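Local coordinates for FHA domain-containing protein DDL (Arabidopsis thaliana, PDB 3VPY) that probably recognises phosphothreonine on partner proteins such as Dicer-like1 through the cleft of its forkhead-associated domain, at residues 40-45 with 63-68; 86-91 with 104-109. One frame throughout, in Å; residues are numbered along the deposited sequence.

Interaction 1 of 2, residues 40-45 with 63-68; sequences YLFGRE and AVIQYR
Tyr40 to Phe42 pair antiparallel with Ala63 to Ile65, the short strand axes 4.8 Å apart and 165° between their directions. Tyr40 and Ile65 form one hydrogen-bonded pair, with Tyr40 N to Ile65 O at 2.9 Å and the return bond from Ile65 N to Tyr40 O. Phe42 and Ala63 form the next, less evenly: Phe42 N reaches Ala63 O at 2.8 Å, whereas Ala63 N to Phe42 O stretches to 3.2 Å. Between them, Leu41 and Val64 are a non-hydrogen-bonded pair on the other face of the sheet. Val64 CG2, turned away from its own N, sits 3.2 Å from Tyr40 O, and Leu41 CD1 touches Ala63 O. On the face of Phe42 and Ile65, chi1 of -64° turns the phenyl ring back along its own strand; Phe42 CE2 meets Ile65 CD1 obliquely at 3.7 Å, and Ala63 O lies at the ring edge, in its plane. The Tyr40 and Tyr67 rings meet loosely at their edges, CE2 to CE2 4.3 Å. Phe42 also meets Phe119 of the second sheet, and Ile65 packs on Ile87. Strand 39-43 lies inside one sheet of the FHA beta sandwich, between 51-52 (parallel) and 63-73 (antiparallel).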
ATOM      1  N   TYR A  40       5.843   4.925  -0.278  1.00 14.08           N
ATOM      2  CA  TYR A  40       6.242   4.576   1.082  1.00 14.04           C
ATOM      3  C   TYR A  40       7.196   3.386   1.098  1.00 13.69           C
ATOM      4  O   TYR A  40       6.842   2.289   0.663  1.00 13.41           O
ATOM      5  CB  TYR A  40       5.020   4.259   1.954  1.00 13.51           C
ATOM      6  CG  TYR A  40       4.187   5.479   2.297  1.00 14.40           C
ATOM      7  CD1 TYR A  40       4.407   6.189   3.471  1.00 13.38           C
ATOM      8  CD2 TYR A  40       3.184   5.926   1.436  1.00 13.85           C
ATOM      9  CE1 TYR A  40       3.637   7.333   3.783  1.00 13.57           C
ATOM     10  CE2 TYR A  40       2.425   7.050   1.737  1.00 15.29           C
ATOM     11  CZ  TYR A  40       2.652   7.750   2.923  1.00 15.46           C
ATOM     12  OH  TYR A  40       1.900   8.866   3.253  1.00 16.44           O
ATOM     13  N   LEU A  41       8.404   3.616   1.610  1.00 13.52           N
ATOM     14  CA  LEU A  41       9.402   2.559   1.755  1.00 13.94           C
ATOM     15  C   LEU A  41       9.274   1.862   3.098  1.00 13.25           C
ATOM     16  O   LEU A  41       9.282   2.510   4.138  1.00 13.56           O
ATOM     17  CB  LEU A  41      10.811   3.147   1.615  1.00 14.52           C
ATOM     18  CG  LEU A  41      11.971   2.186   1.864  1.00 14.37           C
ATOM     19  CD1 LEU A  41      11.961   1.019   0.863  1.00 14.16           C
ATOM     20  CD2 LEU A  41      13.290   2.939   1.805  1.00 15.99           C
ATOM     21  N   PHE A  42       9.167   0.535   3.057  1.00 13.26           N
ATOM     22  CA  PHE A  42       9.161  -0.309   4.258  1.00 13.42           C
ATOM     23  C   PHE A  42      10.501  -1.010   4.367  1.00 13.78           C
ATOM     24  O   PHE A  42      10.980  -1.613   3.403  1.00 14.11           O
ATOM     25  CB  PHE A  42       8.085  -1.379   4.138  1.00 13.29           C
ATOM     26  CG  PHE A  42       6.687  -0.818   4.087  1.00 13.14           C
ATOM     27  CD1 PHE A  42       5.881  -0.849   5.230  1.00 13.68           C
ATOM     28  CD2 PHE A  42       6.190  -0.239   2.918  1.00 13.83           C
ATOM     29  CE1 PHE A  42       4.576  -0.323   5.195  1.00 15.46           C
ATOM     30  CE2 PHE A  42       4.891   0.323   2.867  1.00 14.23           C
ATOM     31  CZ  PHE A  42       4.081   0.274   4.007  1.00 14.71           C
ATOM     32  N   GLY A  43      11.096  -0.968   5.549  1.00 13.22           N
ATOM     33  CA  GLY A  43      12.356  -1.664   5.725  1.00 13.74           C
ATOM     34  C   GLY A  43      12.917  -1.549   7.112  1.00 15.18           C
ATOM     35  O   GLY A  43      12.437  -0.753   7.929  1.00 15.09           O
ATOM     36  N   ARG A  44      13.920  -2.377   7.374  1.00 15.31           N
ATOM     37  CA  ARG A  44      14.549  -2.416   8.702  1.00 17.83           C
ATOM     38  C   ARG A  44      15.478  -1.225   8.954  1.00 18.20           C
ATOM     39  O   ARG A  44      15.756  -0.876  10.114  1.00 18.47           O
ATOM     40  CB  ARG A  44      15.282  -3.746   8.880  1.00 17.53           C
ATOM     41  CG  ARG A  44      15.243  -4.317  10.309  1.00 20.12           C
ATOM     42  CD  ARG A  44      16.099  -5.583  10.426  1.00 19.74           C
ATOM     43  NE  ARG A  44      17.529  -5.227  10.350  1.00 25.09           N
ATOM     44  CZ  ARG A  44      18.309  -5.406   9.285  1.00 24.42           C
ATOM     45  NH1 ARG A  44      17.859  -6.012   8.186  1.00 20.40           N
ATOM     46  NH2 ARG A  44      19.563  -4.987   9.325  1.00 26.04           N
ATOM     47  N   GLU A  45      15.950  -0.590   7.881  1.00 18.77           N
ATOM     48  CA  GLU A  45      16.895   0.532   8.020  1.00 20.21           C
ATOM     49  C   GLU A  45      16.167   1.843   8.346  1.00 20.72           C
ATOM     50  O   GLU A  45      15.604   2.485   7.476  1.00 19.71           O
ATOM     51  CB  GLU A  45      17.753   0.666   6.759  1.00 20.76           C
ATOM     52  CG  GLU A  45      18.802   1.766   6.846  1.00 24.65           C
ATOM     53  CD  GLU A  45      19.793   1.724   5.699  1.00 30.76           C
ATOM     54  OE1 GLU A  45      19.733   0.781   4.878  1.00 32.48           O
ATOM     55  OE2 GLU A  45      20.632   2.649   5.608  1.00 32.31           O
ATOM     56  N   ALA A  63      10.244  -3.463   0.905  1.00 12.28           N
ATOM     57  CA  ALA A  63       9.146  -3.331  -0.065  1.00 12.38           C
ATOM     58  C   ALA A  63       8.771  -1.865  -0.156  1.00 11.79           C
ATOM     59  O   ALA A  63       9.028  -1.092   0.779  1.00 11.88           O
ATOM     60  CB  ALA A  63       7.950  -4.130   0.377  1.00 11.87           C
ATOM     61  N   VAL A  64       8.157  -1.479  -1.273  1.00 12.18           N
ATOM     62  CA  VAL A  64       7.565  -0.146  -1.382  1.00 13.42           C
ATOM     63  C   VAL A  64       6.059  -0.261  -1.690  1.00 12.73           C
ATOM     64  O   VAL A  64       5.625  -1.205  -2.349  1.00 13.27           O
ATOM     65  CB  VAL A  64       8.316   0.728  -2.446  1.00 14.87           C
ATOM     66  CG1 VAL A  64       8.184   0.162  -3.879  1.00 15.40           C
ATOM     67  CG2 VAL A  64       7.848   2.155  -2.403  1.00 20.49           C
ATOM     68  N   ILE A  65       5.271   0.659  -1.161  1.00 12.46           N
ATOM     69  CA  ILE A  65       3.924   0.880  -1.701  1.00 12.30           C
ATOM     70  C   ILE A  65       4.006   2.149  -2.536  1.00 13.24           C
ATOM     71  O   ILE A  65       4.352   3.228  -2.021  1.00 13.12           O
ATOM     72  CB  ILE A  65       2.831   0.960  -0.609  1.00 11.98           C
ATOM     73  CG1 ILE A  65       2.638  -0.436  -0.004  1.00 11.81           C
ATOM     74  CG2 ILE A  65       1.507   1.472  -1.219  1.00 13.37           C
ATOM     75  CD1 ILE A  65       1.683  -0.540   1.192  1.00 12.20           C
ATOM     76  N   GLN A  66       3.744   1.975  -3.837  1.00 12.63           N
ATOM     77  CA  GLN A  66       3.915   3.010  -4.834  1.00 13.91           C
ATOM     78  C   GLN A  66       2.550   3.377  -5.371  1.00 13.37           C
ATOM     79  O   GLN A  66       1.830   2.486  -5.846  1.00 13.20           O
ATOM     80  CB  GLN A  66       4.765   2.470  -5.989  1.00 14.06           C
ATOM     81  CG  GLN A  66       4.893   3.460  -7.139  1.00 15.76           C
ATOM     82  CD  GLN A  66       5.766   4.641  -6.770  1.00 17.88           C
ATOM     83  OE1 GLN A  66       6.943   4.467  -6.430  1.00 18.92           O
ATOM     84  NE2 GLN A  66       5.202   5.846  -6.822  1.00 17.59           N
ATOM     85  N   TYR A  67       2.182   4.652  -5.258  1.00 13.28           N
ATOM     86  CA  TYR A  67       0.971   5.168  -5.903  1.00 13.33           C
ATOM     87  C   TYR A  67       1.252   5.477  -7.360  1.00 14.62           C
ATOM     88  O   TYR A  67       2.281   6.050  -7.668  1.00 16.61           O
ATOM     89  CB  TYR A  67       0.404   6.392  -5.135  1.00 14.70           C
ATOM     90  CG  TYR A  67      -0.196   5.948  -3.834  1.00 13.25           C
ATOM     91  CD1 TYR A  67      -1.467   5.392  -3.796  1.00 14.08           C
ATOM     92  CD2 TYR A  67       0.531   6.013  -2.646  1.00 14.05           C
ATOM     93  CE1 TYR A  67      -2.011   4.905  -2.618  1.00 14.62           C
ATOM     94  CE2 TYR A  67      -0.014   5.538  -1.448  1.00 14.04           C
ATOM     95  CZ  TYR A  67      -1.288   4.999  -1.446  1.00 13.53           C
ATOM     96  OH  TYR A  67      -1.818   4.507  -0.269  1.00 14.75           O
ATOM     97  N   ARG A  68       0.348   5.032  -8.236  1.00 13.59           N
ATOM     98  CA  ARG A  68       0.456   5.168  -9.689  1.00 14.52           C
ATOM     99  C   ARG A  68      -0.852   5.667 -10.298  1.00 14.69           C
ATOM    100  O   ARG A  68      -1.943   5.152  -9.980  1.00 14.59           O
ATOM    101  CB  ARG A  68       0.824   3.808 -10.314  1.00 13.92           C
ATOM    102  CG  ARG A  68       2.198   3.272  -9.890  1.00 14.02           C
ATOM    103  CD  ARG A  68       2.339   1.804 -10.288  1.00 14.81           C
ATOM    104  NE  ARG A  68       2.371   1.667 -11.747  1.00 15.45           N
ATOM    105  CZ  ARG A  68       1.969   0.592 -12.427  1.00 14.59           C
ATOM    106  NH1 ARG A  68       1.466  -0.460 -11.800  1.00 19.46           N
ATOM    107  NH2 ARG A  68       2.023   0.586 -13.754  1.00 17.17           N
TER

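Interaction 2 of 2, residues 86-91 with 104-109; sequences YIMDLG and EPQRYY
The selenomethionine Met88 lays its methyl group squarely on the Tyr108 ring: Met88 CE stands 3.4 Å from the ring centroid and 2° off the normal, a CH-pi contact. The SE atom is above the same ring at a greater distance, making this a Met-aromatic contact as well. Met88 is extended through chi2 and then bends at chi3 (-80°), which folds CE back over the ring and against the backbone of Gln106 and Arg107. Tyr86 adds its CB beside Tyr108 CD1, at 3.9 Å.

Two backbone bonds join Ile87 and Tyr109 as an antiparallel hydrogen-bonded pair, Ile87 N to Tyr109 O at 2.8 Å and Tyr109 N to Ile87 O at 2.9 Å; beside them Ile87 CG2 packs obliquely on Tyr109 CB. Regular pairing stops after this pair, although the loop 104-108 stays close to the strand. A water links the two chains, accepting from Asp89 N and donating to Glu104 O and Arg107 O, both at 2.6 Å. A further direct backbone bond runs from Gln106 N to Asp89 O, at 2.8 Å in the carbonyl plane.

Further out, Glu104 N donates to Tyr109 OH, tying the two ends of the loop together. Asp89 OD1 is held by the hydroxyls of Ser92 and Thr96, while OD2 takes a weak bond from Gly91 N and rests against Pro105 CB. This fixes the carboxylate at the turn that follows the strand. Gln66 and Arg68 lie across the ring from Met88, and Pro7 also touches Tyr108. The whole is an irregular edge of an FHA beta sandwich, in which a loop bridged by water runs beside strand 79-89 before joining the sheet as the short edge strand 109-110.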
ATOM      1  N   TYR A  86       0.077   0.324  -5.291  1.00 12.19           N
ATOM      2  CA  TYR A  86       0.713  -0.934  -5.743  1.00 13.02           C
ATOM      3  C   TYR A  86       1.858  -1.281  -4.814  1.00 12.87           C
ATOM      4  O   TYR A  86       2.603  -0.390  -4.408  1.00 14.79           O
ATOM      5  CB  TYR A  86       1.288  -0.774  -7.165  1.00 13.00           C
ATOM      6  CG  TYR A  86       0.191  -0.560  -8.147  1.00 14.17           C
ATOM      7  CD1 TYR A  86      -0.235  -1.590  -8.995  1.00 11.99           C
ATOM      8  CD2 TYR A  86      -0.450   0.686  -8.232  1.00 15.14           C
ATOM      9  CE1 TYR A  86      -1.308  -1.373  -9.891  1.00 13.65           C
ATOM     10  CE2 TYR A  86      -1.497   0.909  -9.103  1.00 12.14           C
ATOM     11  CZ  TYR A  86      -1.928  -0.121  -9.924  1.00 14.82           C
ATOM     12  OH  TYR A  86      -2.969   0.136 -10.769  1.00 15.47           O
ATOM     13  N   ILE A  87       2.009  -2.547  -4.469  1.00 12.62           N
ATOM     14  CA  ILE A  87       3.161  -2.927  -3.637  1.00 12.29           C
ATOM     15  C   ILE A  87       4.226  -3.566  -4.530  1.00 13.41           C
ATOM     16  O   ILE A  87       3.890  -4.216  -5.524  1.00 13.03           O
ATOM     17  CB  ILE A  87       2.745  -3.865  -2.466  1.00 12.64           C
ATOM     18  CG1 ILE A  87       3.881  -4.048  -1.457  1.00 12.48           C
ATOM     19  CG2 ILE A  87       2.253  -5.232  -2.994  1.00 13.79           C
ATOM     20  CD1 ILE A  87       3.411  -4.587  -0.135  1.00 13.93           C
HETATM   21  N   MSE A  88       5.499  -3.382  -4.176  1.00 13.36           N
HETATM   22  CA  MSE A  88       6.582  -4.049  -4.884  1.00 15.54           C
HETATM   23  C   MSE A  88       7.616  -4.512  -3.864  1.00 13.84           C
HETATM   24  O   MSE A  88       8.102  -3.710  -3.053  1.00 13.48           O
HETATM   25  CB  MSE A  88       7.232  -3.118  -5.923  1.00 16.18           C
HETATM   26  CG  MSE A  88       8.355  -3.802  -6.648  1.00 17.53           C
HETATM   27 SE   MSE A  88       9.162  -2.723  -8.071  1.00 26.99          SE
HETATM   28  CE  MSE A  88       7.916  -2.971  -9.512  1.00 28.11           C
ATOM     29  N   ASP A  89       7.917  -5.808  -3.890  1.00 12.96           N
ATOM     30  CA  ASP A  89       8.975  -6.344  -3.052  1.00 13.15           C
ATOM     31  C   ASP A  89      10.325  -6.079  -3.717  1.00 14.63           C
ATOM     32  O   ASP A  89      10.479  -6.241  -4.932  1.00 15.42           O
ATOM     33  CB  ASP A  89       8.778  -7.824  -2.799  1.00 13.98           C
ATOM     34  CG  ASP A  89       9.913  -8.422  -2.016  1.00 12.91           C
ATOM     35  OD1 ASP A  89       9.794  -8.497  -0.779  1.00 14.00           O
ATOM     36  OD2 ASP A  89      10.936  -8.781  -2.611  1.00 14.58           O
ATOM     37  N   LEU A  90      11.318  -5.707  -2.913  1.00 14.18           N
ATOM     38  CA  LEU A  90      12.590  -5.263  -3.477  1.00 16.41           C
ATOM     39  C   LEU A  90      13.630  -6.374  -3.478  1.00 16.95           C
ATOM     40  O   LEU A  90      14.836  -6.109  -3.326  1.00 20.24           O
ATOM     41  CB  LEU A  90      13.113  -4.012  -2.744  1.00 16.23           C
ATOM     42  CG  LEU A  90      12.117  -2.844  -2.701  1.00 15.94           C
ATOM     43  CD1 LEU A  90      12.619  -1.703  -1.833  1.00 18.02           C
ATOM     44  CD2 LEU A  90      11.868  -2.325  -4.101  1.00 16.01           C
ATOM     45  N   GLY A  91      13.171  -7.605  -3.669  1.00 17.07           N
ATOM     46  CA  GLY A  91      14.058  -8.773  -3.638  1.00 17.75           C
ATOM     47  C   GLY A  91      14.512  -9.200  -2.254  1.00 17.78           C
ATOM     48  O   GLY A  91      15.682  -9.588  -2.048  1.00 18.39           O
ATOM     49  N   GLU A 104       6.035 -12.074  -6.404  1.00 17.21           N
ATOM     50  CA  GLU A 104       7.251 -12.023  -7.206  1.00 19.75           C
ATOM     51  C   GLU A 104       7.973 -10.702  -6.979  1.00 19.12           C
ATOM     52  O   GLU A 104       7.348  -9.645  -7.030  1.00 19.55           O
ATOM     53  CB  GLU A 104       6.899 -12.187  -8.690  1.00 20.64           C
ATOM     54  CG  GLU A 104       6.770 -13.616  -9.078  1.00 27.00           C
ATOM     55  CD  GLU A 104       8.135 -14.308  -9.072  1.00 32.45           C
ATOM     56  OE1 GLU A 104       9.080 -13.811  -9.731  1.00 37.53           O
ATOM     57  OE2 GLU A 104       8.266 -15.340  -8.398  1.00 36.63           O
ATOM     58  N   PRO A 105       9.278 -10.752  -6.658  1.00 19.41           N
ATOM     59  CA  PRO A 105       9.996  -9.489  -6.474  1.00 19.20           C
ATOM     60  C   PRO A 105      10.051  -8.626  -7.744  1.00 19.39           C
ATOM     61  O   PRO A 105      10.012  -9.153  -8.883  1.00 19.87           O
ATOM     62  CB  PRO A 105      11.409  -9.942  -6.057  1.00 20.39           C
ATOM     63  CG  PRO A 105      11.517 -11.355  -6.536  1.00 21.92           C
ATOM     64  CD  PRO A 105      10.143 -11.928  -6.425  1.00 20.41           C
ATOM     65  N   GLN A 106      10.141  -7.312  -7.542  1.00 18.19           N
ATOM     66  CA  GLN A 106      10.361  -6.334  -8.627  1.00 19.21           C
ATOM     67  C   GLN A 106       9.217  -6.258  -9.627  1.00 18.88           C
ATOM     68  O   GLN A 106       9.420  -5.935 -10.805  1.00 19.52           O
ATOM     69  CB  GLN A 106      11.708  -6.567  -9.342  1.00 20.90           C
ATOM     70  CG  GLN A 106      12.909  -6.678  -8.382  1.00 23.96           C
ATOM     71  CD  GLN A 106      13.353  -5.357  -7.773  1.00 27.86           C
ATOM     72  OE1 GLN A 106      12.948  -4.273  -8.204  1.00 30.66           O
ATOM     73  NE2 GLN A 106      14.214  -5.446  -6.762  1.00 31.45           N
ATOM     74  N   ARG A 107       8.007  -6.510  -9.124  1.00 17.70           N
ATOM     75  CA  ARG A 107       6.801  -6.442  -9.932  1.00 17.65           C
ATOM     76  C   ARG A 107       5.720  -5.716  -9.129  1.00 15.66           C
ATOM     77  O   ARG A 107       5.557  -5.978  -7.949  1.00 15.15           O
ATOM     78  CB  ARG A 107       6.373  -7.861 -10.310  1.00 18.56           C
ATOM     79  CG  ARG A 107       5.045  -7.945 -11.059  1.00 21.72           C
ATOM     80  CD  ARG A 107       4.699  -9.394 -11.368  1.00 23.83           C
ATOM     81  NE  ARG A 107       5.701 -10.065 -12.202  1.00 28.66           N
ATOM     82  CZ  ARG A 107       5.725 -11.380 -12.438  1.00 30.74           C
ATOM     83  NH1 ARG A 107       4.794 -12.176 -11.909  1.00 29.53           N
ATOM     84  NH2 ARG A 107       6.676 -11.908 -13.208  1.00 32.27           N
ATOM     85  N   TYR A 108       4.990  -4.793  -9.760  1.00 15.15           N
ATOM     86  CA  TYR A 108       3.924  -4.089  -9.031  1.00 14.90           C
ATOM     87  C   TYR A 108       2.690  -4.967  -8.926  1.00 15.09           C
ATOM     88  O   TYR A 108       2.224  -5.526  -9.952  1.00 16.12           O
ATOM     89  CB  TYR A 108       3.504  -2.811  -9.762  1.00 15.68           C
ATOM     90  CG  TYR A 108       4.501  -1.682  -9.684  1.00 16.00           C
ATOM     91  CD1 TYR A 108       4.904  -1.160  -8.451  1.00 15.05           C
ATOM     92  CD2 TYR A 108       5.023  -1.114 -10.853  1.00 17.23           C
ATOM     93  CE1 TYR A 108       5.827  -0.126  -8.366  1.00 15.77           C
ATOM     94  CE2 TYR A 108       5.962  -0.071 -10.773  1.00 18.02           C
ATOM     95  CZ  TYR A 108       6.357   0.407  -9.542  1.00 17.30           C
ATOM     96  OH  TYR A 108       7.270   1.428  -9.470  1.00 18.48           O
ATOM     97  N   TYR A 109       2.132  -5.047  -7.714  1.00 13.60           N
ATOM     98  CA  TYR A 109       0.859  -5.727  -7.455  1.00 13.36           C
ATOM     99  C   TYR A 109      -0.161  -4.741  -6.906  1.00 13.16           C
ATOM    100  O   TYR A 109       0.089  -4.088  -5.889  1.00 13.73           O
ATOM    101  CB  TYR A 109       1.044  -6.856  -6.419  1.00 13.03           C
ATOM    102  CG  TYR A 109       1.778  -8.048  -6.933  1.00 14.71           C
ATOM    103  CD1 TYR A 109       1.092  -9.185  -7.335  1.00 15.07           C
ATOM    104  CD2 TYR A 109       3.181  -8.057  -7.017  1.00 14.57           C
ATOM    105  CE1 TYR A 109       1.773 -10.299  -7.804  1.00 16.24           C
ATOM    106  CE2 TYR A 109       3.864  -9.168  -7.485  1.00 15.94           C
ATOM    107  CZ  TYR A 109       3.160 -10.283  -7.871  1.00 16.43           C
ATOM    108  OH  TYR A 109       3.826 -11.404  -8.339  1.00 16.96           O
TER
HETATM  109  O   HOH W   1       6.984  -7.279  -6.137  1.00 15.66           O

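In the fold
Interactions 1 and 2 are two strand pairings in the same mixed sheet, one strand-to-strand step apart, with centres about 10 Å from each other. Strands 63-73 and 79-89 are neighbours in it and supply the joint: Gln66 N lies 2.7 Å from Tyr86 O, and Val64 O 2.8 Å from Met88 N, both probable hydrogen bonds. Packing follows the same seam, with Ala63 CB 3.5 Å from Met88 O. Across the sheet the order is 51-52, 39-43, 63-73, 79-89 and 109-110, so interaction 1 is buried inside and interaction 2 closes an edge. Ile87 also reaches Phe119 of the opposing sheet. FHA domains generally bind phosphothreonine through loops at one sandwich end; geometry alone assigns neither contact there.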